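Local coordinates for hypothetical protein Atu1826 (Agrobacterium tumefaciens, PDB 2I3D) that is of unknown function but is probably a hydrolase of the alpha/beta-hydrolase fold, at residues Q138-R143 with P166-G171. Residues are numbered along the deposited sequence; the frame is centred on the assembly and turned at random. Where two conformers were deposited one is given.
Sequences QLLMRR and PCPSSG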
loop_
_atom_site.group_PDB
_atom_site.type_symbol
_atom_site.label_atom_id
_atom_site.label_comp_id
_atom_site.label_asym_id
_atom_site.label_seq_id
_atom_site.Cartn_x
_atom_site.Cartn_y
_atom_site.Cartn_z
ATOM N N GLN B 138 -9.559 8.005 -18.838
ATOM C CA GLN B 138 -10.097 9.285 -19.273
ATOM C C GLN B 138 -8.955 10.104 -19.916
ATOM O O GLN B 138 -9.145 10.787 -20.941
ATOM C CB GLN B 138 -10.693 10.040 -18.094
ATOM C CG GLN B 138 -11.993 9.417 -17.584
ATOM C CD GLN B 138 -12.548 10.207 -16.400
ATOM O OE1 GLN B 138 -13.033 11.346 -16.565
ATOM N NE2 GLN B 138 -12.419 9.627 -15.192
ATOM N N LEU B 139 -7.762 10.039 -19.334
ATOM C CA LEU B 139 -6.647 10.810 -19.908
ATOM C C LEU B 139 -6.296 10.243 -21.303
ATOM O O LEU B 139 -6.071 10.992 -22.265
ATOM C CB LEU B 139 -5.442 10.767 -18.979
ATOM C CG LEU B 139 -4.231 11.600 -19.419
ATOM C CD1 LEU B 139 -4.565 13.105 -19.341
ATOM C CD2 LEU B 139 -3.030 11.244 -18.538
ATOM N N LEU B 140 -6.279 8.911 -21.402
ATOM C CA LEU B 140 -6.064 8.203 -22.662
ATOM C C LEU B 140 -7.015 8.707 -23.743
ATOM O O LEU B 140 -6.603 9.028 -24.861
ATOM C CB LEU B 140 -6.334 6.709 -22.409
ATOM C CG LEU B 140 -6.410 5.764 -23.626
ATOM C CD1 LEU B 140 -5.027 5.589 -24.176
ATOM C CD2 LEU B 140 -6.992 4.424 -23.256
HETATM N N MSE B 141 -8.287 8.791 -23.396
HETATM C CA MSE B 141 -9.307 9.245 -24.347
HETATM C C MSE B 141 -9.013 10.661 -24.879
HETATM O O MSE B 141 -9.251 10.931 -26.061
HETATM C CB MSE B 141 -10.693 9.152 -23.672
HETATM C CG MSE B 141 -11.876 9.126 -24.614
HETATM SE SE MSE B 141 -11.861 7.549 -25.802
HETATM C CE MSE B 141 -13.082 8.413 -27.067
ATOM N N ARG B 142 -8.454 11.529 -24.027
ATOM C CA ARG B 142 -8.193 12.940 -24.375
ATOM C C ARG B 142 -6.870 13.218 -25.079
ATOM O O ARG B 142 -6.685 14.287 -25.678
ATOM C CB ARG B 142 -8.180 13.785 -23.109
ATOM C CG ARG B 142 -9.455 13.742 -22.345
ATOM C CD ARG B 142 -9.590 14.969 -21.499
ATOM N NE ARG B 142 -10.999 15.305 -21.346
ATOM C CZ ARG B 142 -11.456 16.195 -20.477
ATOM N NH1 ARG B 142 -10.608 16.834 -19.671
ATOM N NH2 ARG B 142 -12.757 16.436 -20.406
ATOM N N ARG B 143 -5.919 12.292 -24.975
ATOM C CA ARG B 143 -4.568 12.583 -25.358
ATOM C C ARG B 143 -4.081 11.605 -26.420
ATOM O O ARG B 143 -3.691 10.468 -26.080
ATOM C CB ARG B 143 -3.640 12.559 -24.131
ATOM C CG ARG B 143 -3.995 13.600 -23.062
ATOM C CD ARG B 143 -3.678 15.018 -23.545
ATOM N NE ARG B 143 -2.277 15.330 -23.325
ATOM C CZ ARG B 143 -1.816 16.190 -22.427
ATOM N NH1 ARG B 143 -0.508 16.366 -22.323
ATOM N NH2 ARG B 143 -2.640 16.877 -21.648
ATOM N N PRO B 166 -14.678 5.091 -29.215
ATOM C CA PRO B 166 -14.079 3.862 -28.724
ATOM C C PRO B 166 -12.780 4.140 -27.950
ATOM O O PRO B 166 -12.209 5.249 -27.989
ATOM C CB PRO B 166 -13.752 3.106 -30.025
ATOM C CG PRO B 166 -13.346 4.244 -30.958
ATOM C CD PRO B 166 -14.039 5.527 -30.482
ATOM N N CYS B 167 -12.367 3.115 -27.234
ATOM C CA CYS B 167 -11.062 3.091 -26.669
ATOM C C CYS B 167 -10.058 3.223 -27.824
ATOM O O CYS B 167 -10.129 2.469 -28.786
ATOM C CB CYS B 167 -10.871 1.817 -25.868
ATOM S SG CYS B 167 -9.273 1.719 -25.042
ATOM N N PRO B 168 -9.149 4.198 -27.740
ATOM C CA PRO B 168 -8.260 4.511 -28.870
ATOM C C PRO B 168 -6.949 3.674 -29.007
ATOM O O PRO B 168 -6.220 3.750 -30.029
ATOM C CB PRO B 168 -7.975 6.000 -28.626
ATOM C CG PRO B 168 -7.886 6.079 -27.149
ATOM C CD PRO B 168 -9.017 5.202 -26.662
ATOM N N SER B 169 -6.642 2.906 -27.969
ATOM C CA SER B 169 -5.356 2.221 -27.900
ATOM C C SER B 169 -5.531 0.830 -27.327
ATOM O O SER B 169 -6.509 0.542 -26.597
ATOM C CB SER B 169 -4.365 3.001 -27.012
ATOM O OG SER B 169 -4.116 4.289 -27.565
ATOM N N SER B 170 -4.566 -0.021 -27.661
ATOM C CA SER B 170 -4.447 -1.332 -27.055
ATOM C C SER B 170 -3.877 -1.167 -25.633
ATOM O O SER B 170 -3.082 -0.273 -25.367
ATOM C CB SER B 170 -3.473 -2.162 -27.893
ATOM O OG SER B 170 -4.058 -2.406 -29.189
ATOM N N GLY B 171 -4.248 -2.083 -24.746
ATOM C CA GLY B 171 -3.676 -2.040 -23.399
ATOM C C GLY B 171 -4.066 -3.273 -22.599
ATOM O O GLY B 171 -4.728 -4.202 -23.101
#
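Leu140, on the last turn of helix 131-142, reaches segment 166-171 with its forked end. Its CG lies 3.8 Å from CG of Pro168, whose ring it crosses at a slant, and the two methyls divide the neighbours: CD2 meets SG of Cys167, a small thiol that fits beside it, at 4.0 Å, while CD1 rests 3.7 Å from OG of Ser169. The CA-CB bond points toward the loop, and CG anti to the backbone N (chi1 170°) carries the fork onto Pro168. It also packs on Ile146 and Phe149 of strand 146-152, so one leucine bridges sheet and loop. In what is probably an alpha/beta-hydrolase fold, helix 131-142 follows the likely nucleophile elbow, and the loop joins strand 146-152 to its parallel neighbour 171-176. The hydroxyl of Ser169 is hydrogen-bonded to Ile146 O, which lets a small polar residue sit buried beside a leucine methyl. Met141, a selenomethionine, comes next; its flexible chain, bent at chi2 (62°), brings SE to 3.8 Å from Pro168 CD, the rigid ring thus serving both side chains. The same selenium approaches Pro166 O at 3.2 Å, nearly in line with the CG-SE bond (about 170°), consistent with a weak chalcogen-type contact.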